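Local atomic coordinates of mandelate racemase/muconate lactonizing enzyme (Polaromonas sp., PDB entry 3CB3), a protein that probably acts on acid sugars through magnesium-assisted proton abstraction, as a member of the enolase superfamily, and is seen here with L-glucaric acid bound. Residues Glu239-Ala244 and Thr259-Gly264; Ala282-Pro287 and Gly309-Pro314. All blocks are in the same frame, centred on the assembly; numbering follows the deposited sequence.

Contact 1: Glu239-Ala244 and Thr259-Gly264; sequences EEPLDA and TPIATG. With MG (magnesium ion), chain E.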
loop_
_atom_site.group_PDB
_atom_site.type_symbol
_atom_site.label_atom_id
_atom_site.label_comp_id
_atom_site.label_asym_id
_atom_site.label_seq_id
_atom_site.Cartn_x
_atom_site.Cartn_y
_atom_site.Cartn_z
ATOM N N GLU A 239 5.022 21.294 -10.387
ATOM C CA GLU A 239 4.931 19.987 -9.751
ATOM C C GLU A 239 4.336 19.955 -8.339
ATOM O O GLU A 239 4.629 20.815 -7.500
ATOM C CB GLU A 239 6.327 19.374 -9.721
ATOM C CG GLU A 239 6.433 18.013 -9.105
ATOM C CD GLU A 239 7.834 17.467 -9.210
ATOM O OE1 GLU A 239 8.564 17.893 -10.131
ATOM O OE2 GLU A 239 8.207 16.600 -8.394
ATOM N N GLU A 240 3.513 18.938 -8.099
ATOM C CA GLU A 240 2.857 18.717 -6.813
ATOM C C GLU A 240 2.356 19.982 -6.129
ATOM O O GLU A 240 2.740 20.277 -4.996
ATOM C CB GLU A 240 3.797 17.969 -5.858
ATOM C CG GLU A 240 4.030 16.504 -6.219
ATOM C CD GLU A 240 4.249 15.626 -4.992
ATOM O OE1 GLU A 240 5.336 15.708 -4.365
ATOM O OE2 GLU A 240 3.319 14.857 -4.647
ATOM N N PRO A 241 1.493 20.750 -6.803
ATOM C CA PRO A 241 1.022 21.953 -6.122
ATOM C C PRO A 241 0.111 21.575 -4.955
ATOM O O PRO A 241 0.019 22.312 -3.971
ATOM C CB PRO A 241 0.278 22.703 -7.223
ATOM C CG PRO A 241 -0.243 21.604 -8.092
ATOM C CD PRO A 241 0.915 20.639 -8.153
ATOM N N LEU A 242 -0.532 20.411 -5.066
ATOM C CA LEU A 242 -1.470 19.933 -4.044
ATOM C C LEU A 242 -1.102 18.582 -3.444
ATOM O O LEU A 242 -0.133 17.938 -3.860
ATOM C CB LEU A 242 -2.877 19.819 -4.647
ATOM C CG LEU A 242 -3.434 21.094 -5.283
ATOM C CD1 LEU A 242 -4.707 20.783 -6.057
ATOM C CD2 LEU A 242 -3.684 22.129 -4.193
ATOM N N ASP A 243 -1.900 18.159 -2.463
ATOM C CA ASP A 243 -1.713 16.869 -1.809
ATOM C C ASP A 243 -1.724 15.835 -2.928
ATOM O O ASP A 243 -2.543 15.919 -3.838
ATOM C CB ASP A 243 -2.875 16.591 -0.850
ATOM C CG ASP A 243 -2.747 15.248 -0.157
ATOM O OD1 ASP A 243 -2.158 15.197 0.946
ATOM O OD2 ASP A 243 -3.219 14.244 -0.725
ATOM N N ALA A 244 -0.814 14.870 -2.852
ATOM C CA ALA A 244 -0.678 13.817 -3.864
ATOM C C ALA A 244 -1.962 13.069 -4.222
ATOM O O ALA A 244 -2.067 12.495 -5.306
ATOM C CB ALA A 244 0.390 12.815 -3.414
ATOM N N THR A 259 0.134 26.108 -18.267
ATOM C CA THR A 259 1.300 25.466 -17.678
ATOM C C THR A 259 0.964 24.047 -17.249
ATOM O O THR A 259 -0.021 23.819 -16.552
ATOM C CB THR A 259 1.810 26.246 -16.448
ATOM O OG1 THR A 259 2.145 27.575 -16.850
ATOM C CG2 THR A 259 3.050 25.571 -15.858
ATOM N N PRO A 260 1.775 23.072 -17.686
ATOM C CA PRO A 260 1.544 21.670 -17.331
ATOM C C PRO A 260 1.638 21.450 -15.834
ATOM O O PRO A 260 2.452 22.081 -15.144
ATOM C CB PRO A 260 2.653 20.929 -18.077
ATOM C CG PRO A 260 2.900 21.799 -19.275
ATOM C CD PRO A 260 2.852 23.191 -18.686
ATOM N N ILE A 261 0.777 20.568 -15.338
ATOM C CA ILE A 261 0.760 20.205 -13.933
ATOM C C ILE A 261 1.412 18.828 -13.865
ATOM O O ILE A 261 1.052 17.927 -14.635
ATOM C CB ILE A 261 -0.687 20.089 -13.396
ATOM C CG1 ILE A 261 -1.407 21.433 -13.521
ATOM C CG2 ILE A 261 -0.664 19.615 -11.950
ATOM C CD1 ILE A 261 -0.748 22.552 -12.734
ATOM N N ALA A 262 2.372 18.662 -12.959
ATOM C CA ALA A 262 3.047 17.381 -12.810
ATOM C C ALA A 262 2.851 16.816 -11.403
ATOM O O ALA A 262 2.863 17.554 -10.416
ATOM C CB ALA A 262 4.535 17.534 -13.099
ATOM N N THR A 263 2.660 15.506 -11.312
ATOM C CA THR A 263 2.497 14.863 -10.011
ATOM C C THR A 263 2.486 13.353 -10.155
ATOM O O THR A 263 2.345 12.839 -11.266
ATOM C CB THR A 263 1.194 15.326 -9.296
ATOM O OG1 THR A 263 1.100 14.681 -8.017
ATOM C CG2 THR A 263 -0.048 14.997 -10.136
ATOM N N GLY A 264 2.676 12.652 -9.039
ATOM C CA GLY A 264 2.654 11.201 -9.061
ATOM C C GLY A 264 3.778 10.527 -8.296
ATOM O O GLY A 264 3.669 9.353 -7.966
HETATM MG MG MG E . 8.905 16.456 -6.531
HETATM O O HOH W 1 2.601 12.373 -5.876
HETATM O O HOH W 2 0.893 16.102 -5.734
HETATM O O HOH W 3 0.004 12.269 -7.007
HETATM O O HOH W 4 7.298 17.299 -5.736
#
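E239 and A262 form a single parallel bridge, their CA atoms 4.4 Å apart, between neighbouring strands of the enolase-superfamily beta/alpha barrel. One backbone hydrogen bond joins the segments, from E240 N to A262 O at 2.8 Å, and the same oxygen receives a CA-H...O contact from E239. Beyond this pair 239-244 leaves the sheet: E240 takes up left-handed backbone angles (phi 40°, psi 57°), and P241 lays its CD near CG2 of I261. E239 and A262 turn their CB atoms to the same face of the sheet. With CG anti to the backbone N (chi1 -180°) and the chain extended beyond it, E239 carries its carboxylate to the magnesium ion, which OE2 binds at 2.0 Å. D213 and E265 bind the same ion, while OE1 of E239 is paired with K182 in a salt bridge and also bonded to W237, so both carboxylate oxygens are engaged. L-glucaric acid also touches this side chain. E240 is bent at chi2 and crosses T263 at about a right angle, CG 3.9 Å from OG1. Water links the two side chains: one molecule donates to E240 OE2 and to L242 O while accepting from T263 OG1 at 2.7 Å. A second water donates to that hydroxyl oxygen at 2.8 Å and to A244 O at 2.7 Å.

Contact 2: Ala282-Pro287 and Gly309-Pro314; sequences ADYLMP and GLMLAP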
loop_
_atom_site.group_PDB
_atom_site.type_symbol
_atom_site.label_atom_id
_atom_site.label_comp_id
_atom_site.label_asym_id
_atom_site.label_seq_id
_atom_site.Cartn_x
_atom_site.Cartn_y
_atom_site.Cartn_z
ATOM N N ALA A 282 -3.114 15.246 -14.327
ATOM C CA ALA A 282 -1.724 15.594 -14.588
ATOM C C ALA A 282 -1.351 15.570 -16.058
ATOM O O ALA A 282 -1.720 14.658 -16.785
ATOM C CB ALA A 282 -0.802 14.661 -13.809
ATOM N N ASP A 283 -0.610 16.588 -16.479
ATOM C CA ASP A 283 -0.140 16.710 -17.853
ATOM C C ASP A 283 1.109 15.852 -17.964
ATOM O O ASP A 283 1.317 15.167 -18.961
ATOM C CB ASP A 283 0.177 18.173 -18.150
ATOM C CG ASP A 283 -1.044 19.051 -18.045
ATOM O OD1 ASP A 283 -1.898 18.996 -18.960
ATOM O OD2 ASP A 283 -1.162 19.780 -17.040
ATOM N N TYR A 284 1.929 15.902 -16.920
ATOM C CA TYR A 284 3.150 15.109 -16.809
ATOM C C TYR A 284 2.948 14.133 -15.659
ATOM O O TYR A 284 2.717 14.549 -14.526
ATOM C CB TYR A 284 4.353 15.988 -16.480
ATOM C CG TYR A 284 5.000 16.631 -17.676
ATOM C CD1 TYR A 284 5.939 15.934 -18.439
ATOM C CD2 TYR A 284 4.683 17.933 -18.046
ATOM C CE1 TYR A 284 6.550 16.529 -19.539
ATOM C CE2 TYR A 284 5.284 18.534 -19.142
ATOM C CZ TYR A 284 6.219 17.824 -19.880
ATOM O OH TYR A 284 6.841 18.430 -20.940
ATOM N N LEU A 285 3.020 12.841 -15.949
ATOM C CA LEU A 285 2.864 11.826 -14.920
ATOM C C LEU A 285 4.261 11.542 -14.415
ATOM O O LEU A 285 5.198 11.392 -15.215
ATOM C CB LEU A 285 2.254 10.549 -15.513
ATOM C CG LEU A 285 1.688 9.589 -14.468
ATOM C CD1 LEU A 285 0.451 10.226 -13.833
ATOM C CD2 LEU A 285 1.324 8.258 -15.118
ATOM N N MET A 286 4.413 11.453 -13.100
ATOM C CA MET A 286 5.727 11.212 -12.523
ATOM C C MET A 286 5.840 9.933 -11.709
ATOM O O MET A 286 6.064 9.964 -10.497
ATOM C CB MET A 286 6.142 12.407 -11.664
ATOM C CG MET A 286 6.121 13.731 -12.408
ATOM S SD MET A 286 6.742 15.070 -11.360
ATOM C CE MET A 286 8.551 14.906 -11.650
ATOM N N PRO A 287 5.691 8.780 -12.372
ATOM C CA PRO A 287 5.791 7.502 -11.673
ATOM C C PRO A 287 7.226 7.213 -11.240
ATOM O O PRO A 287 8.189 7.664 -11.870
ATOM C CB PRO A 287 5.292 6.508 -12.715
ATOM C CG PRO A 287 5.730 7.144 -14.003
ATOM C CD PRO A 287 5.338 8.577 -13.788
ATOM N N GLY A 309 -2.716 10.170 -23.775
ATOM C CA GLY A 309 -2.064 11.301 -24.418
ATOM C C GLY A 309 -1.268 12.203 -23.494
ATOM O O GLY A 309 -1.049 13.379 -23.792
ATOM N N LEU A 310 -0.818 11.649 -22.375
ATOM C CA LEU A 310 -0.052 12.416 -21.410
ATOM C C LEU A 310 1.438 12.341 -21.680
ATOM O O LEU A 310 1.895 11.608 -22.567
ATOM C CB LEU A 310 -0.330 11.916 -19.991
ATOM C CG LEU A 310 -1.794 11.888 -19.536
ATOM C CD1 LEU A 310 -1.843 11.415 -18.090
ATOM C CD2 LEU A 310 -2.429 13.268 -19.669
ATOM N N MET A 311 2.188 13.106 -20.893
ATOM C CA MET A 311 3.632 13.157 -20.992
ATOM C C MET A 311 4.235 12.488 -19.763
ATOM O O MET A 311 3.575 12.355 -18.730
ATOM C CB MET A 311 4.083 14.608 -21.101
ATOM C CG MET A 311 3.449 15.312 -22.295
ATOM S SD MET A 311 3.939 17.023 -22.455
ATOM C CE MET A 311 2.757 17.830 -21.370
ATOM N N LEU A 312 5.492 12.072 -19.877
ATOM C CA LEU A 312 6.154 11.378 -18.786
ATOM C C LEU A 312 7.385 12.085 -18.224
ATOM O O LEU A 312 8.205 12.632 -18.970
ATOM C CB LEU A 312 6.553 9.978 -19.256
ATOM C CG LEU A 312 6.951 8.971 -18.183
ATOM C CD1 LEU A 312 5.709 8.595 -17.385
ATOM C CD2 LEU A 312 7.561 7.733 -18.836
ATOM N N ALA A 313 7.503 12.055 -16.898
ATOM C CA ALA A 313 8.628 12.646 -16.179
ATOM C C ALA A 313 8.876 11.773 -14.946
ATOM O O ALA A 313 8.537 12.151 -13.825
ATOM C CB ALA A 313 8.298 14.079 -15.758
ATOM N N PRO A 314 9.464 10.585 -15.148
ATOM C CA PRO A 314 9.757 9.642 -14.062
ATOM C C PRO A 314 10.403 10.340 -12.871
ATOM O O PRO A 314 11.119 11.319 -13.036
ATOM C CB PRO A 314 10.695 8.632 -14.724
ATOM C CG PRO A 314 10.219 8.626 -16.149
ATOM C CD PRO A 314 10.034 10.105 -16.422
#
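Y284 and M311 meet on one face of a parallel strand pair, with L285 and L312 on the other, in the beta/alpha barrel. The chain between them is mostly helical, as in a beta-alpha-beta crossover, and the helix before G309 closes in a Schellman motif. Three backbone hydrogen bonds run in parallel register: M311 N to D283 O, L285 N to M311 O and A313 N to L285 O, the last at 2.9 Å. M311 sets CG anti to its carbonyl carbon (chi1 -58°) and bends at chi3 (-86°), a course that wraps the chain across the tyrosine. CB lies over one face in a CH-pi contact, 3.8 Å from the Y284 ring centroid; SD follows obliquely as a Met-aromatic contact, and CE ends 3.4 Å from CE2 of Y284. A313 CB approaches CD1 of Y284 obliquely, and the ring also meets W237. Replacing Y284 by an alanine would take away the ring that M311 CB and SD rest against and would probably leave the thioether free to turn. Across the sheet, L312 directs CD1 to L285 O and, 3.6 Å away, to CD of P287. F298 of helix 295-308 packs on both L312 and P287. M286, bent at its thioether, brings CG to 3.2 Å from A313 O. L310 places CD2 at 3.3 Å from A282 O. Beyond the three N-H...O bonds and a few CA-H...O contacts, the side chains meet mainly through dispersion and a polarisable sulfur beside a ring, so their cohesion depends on close fit rather than on paired charges.

Overall arrangement
Contacts 1 and 2 follow one another along the chain and share the barrel's parallel sheet, where strands 261-263 and 284-285 are neighbours. Both are largely buried, but D283, L310 and M311 leave contact 2 partly exposed, whereas every touching residue of contact 1 is buried. They join directly: D283 OD2 probably accepts a hydrogen bond from I261 N at 2.7 Å, and M286 N probably bonds to T263 O. Contact 1 is slight in area and polar, with water and a magnesium-bound carboxylate beside the ligand; contact 2 buries more than twice the surface, mainly through apolar groups. M286 bridges these settings, its CE packing 3.4 Å from E239 OE1.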